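Local coordinates for protein D-galactonate dehydratase family member SEN1436 (Salmonella enterica subsp. enterica serovar Enteritidis, PDB 3TW9) that dehydrates D-gluconate to 2-dehydro-3-deoxy-D-gluconate with low activity in vitro, using one magnesium ion per subunit, and probably has no significant role in D-gluconate degradation in vivo, at residues Asn203-Lys207 with Asp220-Lys226; Asp387-Cys392 with Ile410-Lys416. All coordinates share one frame; numbering follows the deposited sequence.

Interaction 1. Residues Asn203-Lys207 with Asp220-Lys226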
loop_
_atom_site.group_PDB
_atom_site.type_symbol
_atom_site.label_atom_id
_atom_site.label_comp_id
_atom_site.label_asym_id
_atom_site.label_seq_id
_atom_site.Cartn_x
_atom_site.Cartn_y
_atom_site.Cartn_z
ATOM N N ASN C 203 8.108 32.303 33.344
ATOM C CA ASN C 203 9.116 31.775 32.423
ATOM C C ASN C 203 10.298 32.724 32.249
ATOM O O ASN C 203 10.483 33.674 33.014
ATOM C CB ASN C 203 8.502 31.490 31.035
ATOM C CG ASN C 203 7.257 30.621 31.104
ATOM O OD1 ASN C 203 6.206 30.987 30.571
ATOM N ND2 ASN C 203 7.371 29.464 31.753
ATOM N N ILE C 204 11.098 32.434 31.228
ATOM C CA ILE C 204 12.141 33.320 30.736
ATOM C C ILE C 204 11.488 34.422 29.893
ATOM O O ILE C 204 10.600 34.144 29.071
ATOM C CB ILE C 204 13.171 32.496 29.928
ATOM C CG1 ILE C 204 14.106 31.773 30.895
ATOM C CG2 ILE C 204 13.963 33.361 28.939
ATOM C CD1 ILE C 204 14.376 30.354 30.512
ATOM N N GLN C 205 11.906 35.667 30.125
ATOM C CA GLN C 205 11.381 36.821 29.397
ATOM C C GLN C 205 11.808 36.764 27.930
ATOM O O GLN C 205 12.946 36.374 27.638
ATOM C CB GLN C 205 11.890 38.117 30.027
ATOM C CG GLN C 205 11.618 38.245 31.523
ATOM C CD GLN C 205 12.424 39.361 32.174
ATOM O OE1 GLN C 205 13.614 39.541 31.884
ATOM N NE2 GLN C 205 11.777 40.110 33.069
ATOM N N PRO C 206 10.903 37.148 27.002
ATOM C CA PRO C 206 11.323 37.267 25.607
ATOM C C PRO C 206 12.382 38.363 25.423
ATOM O O PRO C 206 12.469 39.286 26.242
ATOM C CB PRO C 206 10.030 37.649 24.862
ATOM C CG PRO C 206 8.914 37.337 25.793
ATOM C CD PRO C 206 9.478 37.488 27.177
ATOM N N LYS C 207 13.191 38.238 24.372
ATOM C CA LYS C 207 14.175 39.267 24.017
ATOM C C LYS C 207 13.504 40.578 23.639
ATOM O O LYS C 207 12.401 40.593 23.075
ATOM C CB LYS C 207 15.071 38.796 22.860
ATOM C CG LYS C 207 16.100 37.743 23.260
ATOM C CD LYS C 207 17.023 37.393 22.098
ATOM C CE LYS C 207 17.603 35.982 22.236
ATOM N NZ LYS C 207 17.321 35.279 23.533
ATOM N N ASP C 220 9.516 34.502 20.405
ATOM C CA ASP C 220 10.898 34.286 20.802
ATOM C C ASP C 220 11.176 32.789 20.883
ATOM O O ASP C 220 10.808 32.140 21.871
ATOM C CB ASP C 220 11.184 34.939 22.150
ATOM C CG ASP C 220 12.660 34.910 22.513
ATOM O OD1 ASP C 220 13.384 33.960 22.154
ATOM O OD2 ASP C 220 13.120 35.845 23.176
ATOM N N PRO C 221 11.851 32.236 19.853
ATOM C CA PRO C 221 12.044 30.780 19.788
ATOM C C PRO C 221 12.966 30.239 20.871
ATOM O O PRO C 221 12.820 29.089 21.279
ATOM C CB PRO C 221 12.671 30.566 18.400
ATOM C CG PRO C 221 13.289 31.884 18.049
ATOM C CD PRO C 221 12.430 32.928 18.687
ATOM N N ASP C 222 13.906 31.057 21.331
ATOM C CA ASP C 222 14.843 30.622 22.362
ATOM C C ASP C 222 14.193 30.609 23.749
ATOM O O ASP C 222 14.376 29.655 24.513
ATOM C CB ASP C 222 16.114 31.456 22.327
ATOM C CG ASP C 222 16.927 31.214 21.061
ATOM O OD1 ASP C 222 17.675 30.215 21.000
ATOM O OD2 ASP C 222 16.813 32.021 20.120
ATOM N N ALA C 223 13.405 31.640 24.065
ATOM C CA ALA C 223 12.603 31.637 25.302
ATOM C C ALA C 223 11.672 30.425 25.323
ATOM O O ALA C 223 11.581 29.721 26.331
ATOM C CB ALA C 223 11.785 32.932 25.436
ATOM N N TYR C 224 11.036 30.167 24.180
ATOM C CA TYR C 224 10.105 29.042 24.025
ATOM C C TYR C 224 10.804 27.726 24.348
ATOM O O TYR C 224 10.311 26.922 25.161
ATOM C CB TYR C 224 9.513 29.036 22.601
ATOM C CG TYR C 224 9.050 27.663 22.140
ATOM C CD1 TYR C 224 7.885 27.074 22.658
ATOM C CD2 TYR C 224 9.809 26.929 21.210
ATOM C CE1 TYR C 224 7.482 25.802 22.256
ATOM C CE2 TYR C 224 9.421 25.659 20.810
ATOM C CZ TYR C 224 8.261 25.093 21.339
ATOM O OH TYR C 224 7.864 23.831 20.926
ATOM N N ALA C 225 11.956 27.504 23.715
ATOM C CA ALA C 225 12.616 26.205 23.777
ATOM C C ALA C 225 13.155 25.917 25.181
ATOM O O ALA C 225 13.193 24.759 25.618
ATOM C CB ALA C 225 13.727 26.149 22.779
ATOM N N LYS C 226 13.568 26.976 25.877
ATOM C CA LYS C 226 14.077 26.849 27.241
ATOM C C LYS C 226 12.947 26.646 28.245
ATOM O O LYS C 226 13.191 26.165 29.357
ATOM C CB LYS C 226 14.937 28.060 27.620
ATOM C CG LYS C 226 16.249 28.185 26.850
ATOM C CD LYS C 226 17.056 29.382 27.340
ATOM C CE LYS C 226 18.318 29.589 26.522
ATOM N NZ LYS C 226 18.001 30.253 25.244
HETATM O O HOH W 1 15.009 34.944 25.215
#
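Lys207 gives its backbone N-H to the carboxylate of Asp220, the N-cap of helix 221-239 in the enolase-like C-terminal domain. The bond is short and nearly straight, with Lys207 N 2.7 Å from Asp220 OD2 and an N-H...O angle of 167°, and the donor comes almost in line with the C-O bond. Asp220 thereby divides its two oxygens: OD2 faces the loop, while OD1 caps the helix by accepting from Ala223 N at 3.0 Å, well above the carboxylate plane, and weakly from Asp222 N. Aspartate suits this place because one short side chain can serve both partners; CG set trans to the backbone N (chi1 -172°) brings the carboxylate over the first turn.

A water 2.9 Å from Asp220 OD2 donates to that oxygen and accepts from Lys207 NZ, also at 2.9 Å. The lysine chain passes across the carboxylate at about a right angle. The ammonium thus meets the acid through solvent, and its charge would be expected to favour the ionised form of Asp220.

Outside the two segments, Pro435 touches Lys207, and Arg230, farther along the same helix, touches Ile204. Small Ala223 lets the loop come close, its CB facing the carbonyl of Ile204 and, 4.1 Å away, Ile204 CG2. The other branch of Ile204 crosses the side chain of Lys226 at about a right angle. This apolar strip of Ile204, Ala223 and the lysine's aliphatic part is largely at the surface and ends where Ile204 CD1 rests 3.7 Å from Lys226 CB.

Interaction 2. Residues Asp387-Cys392 with Ile410-Lys416; sequences DVFPGC and IDIDEAK
The chain leaving helix 383-388 runs antiparallel to the chain entering helix 414-417, joined by two one-way backbone bonds, Asp413 N to Val388 O at 2.8 Å and Asp411 N to Pro390 O at 3.0 Å, in the part of the chain after the barrel, against the N-terminal sheet. Between these bonds Phe389 CA lies 3.2 Å from Asp411 O, a CA-H...O contact to a buried carbonyl without another partner. Gly391, at phi 111°, suits a spot where a CB would press on Ile410 CA and jam against the carbonyl O of Pro390, which alone calls for glycine.

Phe389 and Ile412 point the same way, side by side, toward strand 31-39; the extended isoleucine (chi2 170°) puts CD1 3.7 Å from Phe389 CE1. Val388 lies alongside Ile412, CG1 3.9 Å from Ile412 CG1, while Ile410 CD1 packs on the backbone of Gly391. The Asp411 carboxylate leads away from 387-392: OD2 bonds Tyr59 OH and OD1 accepts from Ile412 N.

Asp413 is an N-cap, its OD1 accepting from Lys416 N. The long, extended Lys416 crosses Asp387 to form a salt bridge. Lys416 NZ approaches Asp387 OD1 at 2.8 Å, on the syn side and 34° out of the carboxylate plane.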
loop_
_atom_site.group_PDB
_atom_site.type_symbol
_atom_site.label_atom_id
_atom_site.label_comp_id
_atom_site.label_asym_id
_atom_site.label_seq_id
_atom_site.Cartn_x
_atom_site.Cartn_y
_atom_site.Cartn_z
ATOM N N ASP C 387 -25.144 20.258 11.323
ATOM C CA ASP C 387 -26.414 20.501 10.643
ATOM C C ASP C 387 -26.198 20.403 9.137
ATOM O O ASP C 387 -26.959 19.742 8.425
ATOM C CB ASP C 387 -26.928 21.903 11.024
ATOM C CG ASP C 387 -28.364 22.153 10.585
ATOM O OD1 ASP C 387 -29.150 21.195 10.483
ATOM O OD2 ASP C 387 -28.714 23.327 10.357
ATOM N N VAL C 388 -25.120 21.031 8.668
ATOM C CA VAL C 388 -24.781 21.056 7.247
ATOM C C VAL C 388 -24.315 19.693 6.744
ATOM O O VAL C 388 -24.605 19.301 5.613
ATOM C CB VAL C 388 -23.750 22.182 6.929
ATOM C CG1 VAL C 388 -23.235 22.088 5.461
ATOM C CG2 VAL C 388 -24.375 23.578 7.152
ATOM N N PHE C 389 -23.621 18.965 7.614
ATOM C CA PHE C 389 -23.012 17.674 7.266
ATOM C C PHE C 389 -23.552 16.525 8.116
ATOM O O PHE C 389 -22.875 16.090 9.061
ATOM C CB PHE C 389 -21.484 17.717 7.461
ATOM C CG PHE C 389 -20.767 18.662 6.549
ATOM C CD1 PHE C 389 -20.312 18.226 5.301
ATOM C CD2 PHE C 389 -20.519 19.976 6.945
ATOM C CE1 PHE C 389 -19.625 19.087 4.452
ATOM C CE2 PHE C 389 -19.836 20.851 6.112
ATOM C CZ PHE C 389 -19.388 20.399 4.847
ATOM N N PRO C 390 -24.754 16.010 7.786
ATOM C CA PRO C 390 -25.284 14.884 8.565
ATOM C C PRO C 390 -24.475 13.588 8.382
ATOM O O PRO C 390 -24.116 13.220 7.250
ATOM C CB PRO C 390 -26.722 14.719 8.038
ATOM C CG PRO C 390 -26.741 15.368 6.725
ATOM C CD PRO C 390 -25.742 16.499 6.803
ATOM N N GLY C 391 -24.197 12.920 9.506
ATOM C CA GLY C 391 -23.356 11.723 9.520
ATOM C C GLY C 391 -22.000 11.903 10.202
ATOM O O GLY C 391 -21.166 10.989 10.139
ATOM N N CYS C 392 -21.784 13.044 10.864
ATOM C CA CYS C 392 -20.547 13.274 11.656
ATOM C C CYS C 392 -20.339 12.135 12.665
ATOM O O CYS C 392 -21.315 11.602 13.208
ATOM C CB CYS C 392 -20.565 14.637 12.369
ATOM S SG CYS C 392 -20.388 16.067 11.275
ATOM N N ILE C 410 -21.322 10.175 5.119
ATOM C CA ILE C 410 -21.461 11.601 5.372
ATOM C C ILE C 410 -22.261 12.180 4.225
ATOM O O ILE C 410 -22.214 11.662 3.110
ATOM C CB ILE C 410 -20.040 12.292 5.467
ATOM C CG1 ILE C 410 -20.112 13.714 6.041
ATOM C CG2 ILE C 410 -19.300 12.253 4.108
ATOM C CD1 ILE C 410 -20.452 13.752 7.465
ATOM N N ASP C 411 -23.019 13.234 4.499
ATOM C CA ASP C 411 -23.675 13.938 3.419
ATOM C C ASP C 411 -23.481 15.430 3.610
ATOM O O ASP C 411 -22.881 15.856 4.591
ATOM C CB ASP C 411 -25.156 13.542 3.308
ATOM C CG ASP C 411 -25.647 13.509 1.850
ATOM O OD1 ASP C 411 -25.135 14.279 1.008
ATOM O OD2 ASP C 411 -26.557 12.715 1.546
ATOM N N ILE C 412 -23.941 16.215 2.638
ATOM C CA ILE C 412 -23.978 17.654 2.754
ATOM C C ILE C 412 -25.367 18.172 2.341
ATOM O O ILE C 412 -25.960 17.685 1.378
ATOM C CB ILE C 412 -22.848 18.346 1.939
ATOM C CG1 ILE C 412 -22.780 19.840 2.283
ATOM C CG2 ILE C 412 -22.975 18.057 0.428
ATOM C CD1 ILE C 412 -21.550 20.584 1.714
ATOM N N ASP C 413 -25.885 19.118 3.119
ATOM C CA ASP C 413 -27.118 19.812 2.763
ATOM C C ASP C 413 -26.714 21.114 2.093
ATOM O O ASP C 413 -26.273 22.063 2.761
ATOM C CB ASP C 413 -27.950 20.091 4.028
ATOM C CG ASP C 413 -29.371 20.576 3.710
ATOM O OD1 ASP C 413 -29.552 21.408 2.801
ATOM O OD2 ASP C 413 -30.315 20.121 4.381
ATOM N N GLU C 414 -26.877 21.158 0.776
ATOM C CA GLU C 414 -26.454 22.303 -0.027
ATOM C C GLU C 414 -27.176 23.605 0.309
ATOM O O GLU C 414 -26.558 24.668 0.305
ATOM C CB GLU C 414 -26.617 21.959 -1.491
ATOM C CG GLU C 414 -25.684 20.849 -1.931
ATOM C CD GLU C 414 -25.665 20.692 -3.414
ATOM O OE1 GLU C 414 -25.425 21.700 -4.115
ATOM O OE2 GLU C 414 -25.900 19.561 -3.878
ATOM N N ALA C 415 -28.473 23.525 0.612
ATOM C CA ALA C 415 -29.223 24.717 1.044
ATOM C C ALA C 415 -28.691 25.287 2.357
ATOM O O ALA C 415 -28.523 26.497 2.491
ATOM C CB ALA C 415 -30.719 24.430 1.135
ATOM N N LYS C 416 -28.394 24.413 3.313
ATOM C CA LYS C 416 -27.809 24.837 4.596
ATOM C C LYS C 416 -26.353 25.351 4.460
ATOM O O LYS C 416 -25.968 26.340 5.094
ATOM C CB LYS C 416 -27.929 23.720 5.635
ATOM C CG LYS C 416 -29.384 23.420 6.032
ATOM C CD LYS C 416 -29.479 22.234 6.971
ATOM C CE LYS C 416 -30.919 21.988 7.432
ATOM N NZ LYS C 416 -31.028 20.850 8.383
HETATM O O HOH W 2 -29.202 18.619 7.855
#

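Overall arrangement
Interaction 1 closes before interaction 2 opens along the chain, and all four segments come from the part of the chain that follows the N-terminal domain. Their centres are 44 Å apart and their nearest atoms about 31 Å, on opposite sides of the chain's centre. Interaction 1 lies at the surface, where the loop before strand 217-218 meets the start of helix 221-239, one of the helices around the barrel. Interaction 2 comes after the last barrel strand, 376-377, where the chain packs against strands 31-39 and 59-63 of the N-terminal antiparallel sheet. One contact thus fastens a peripheral loop to the barrel, the other pairs two late segments that pack on the N-terminal sheet; both lie away from the catalytic and magnesium sites.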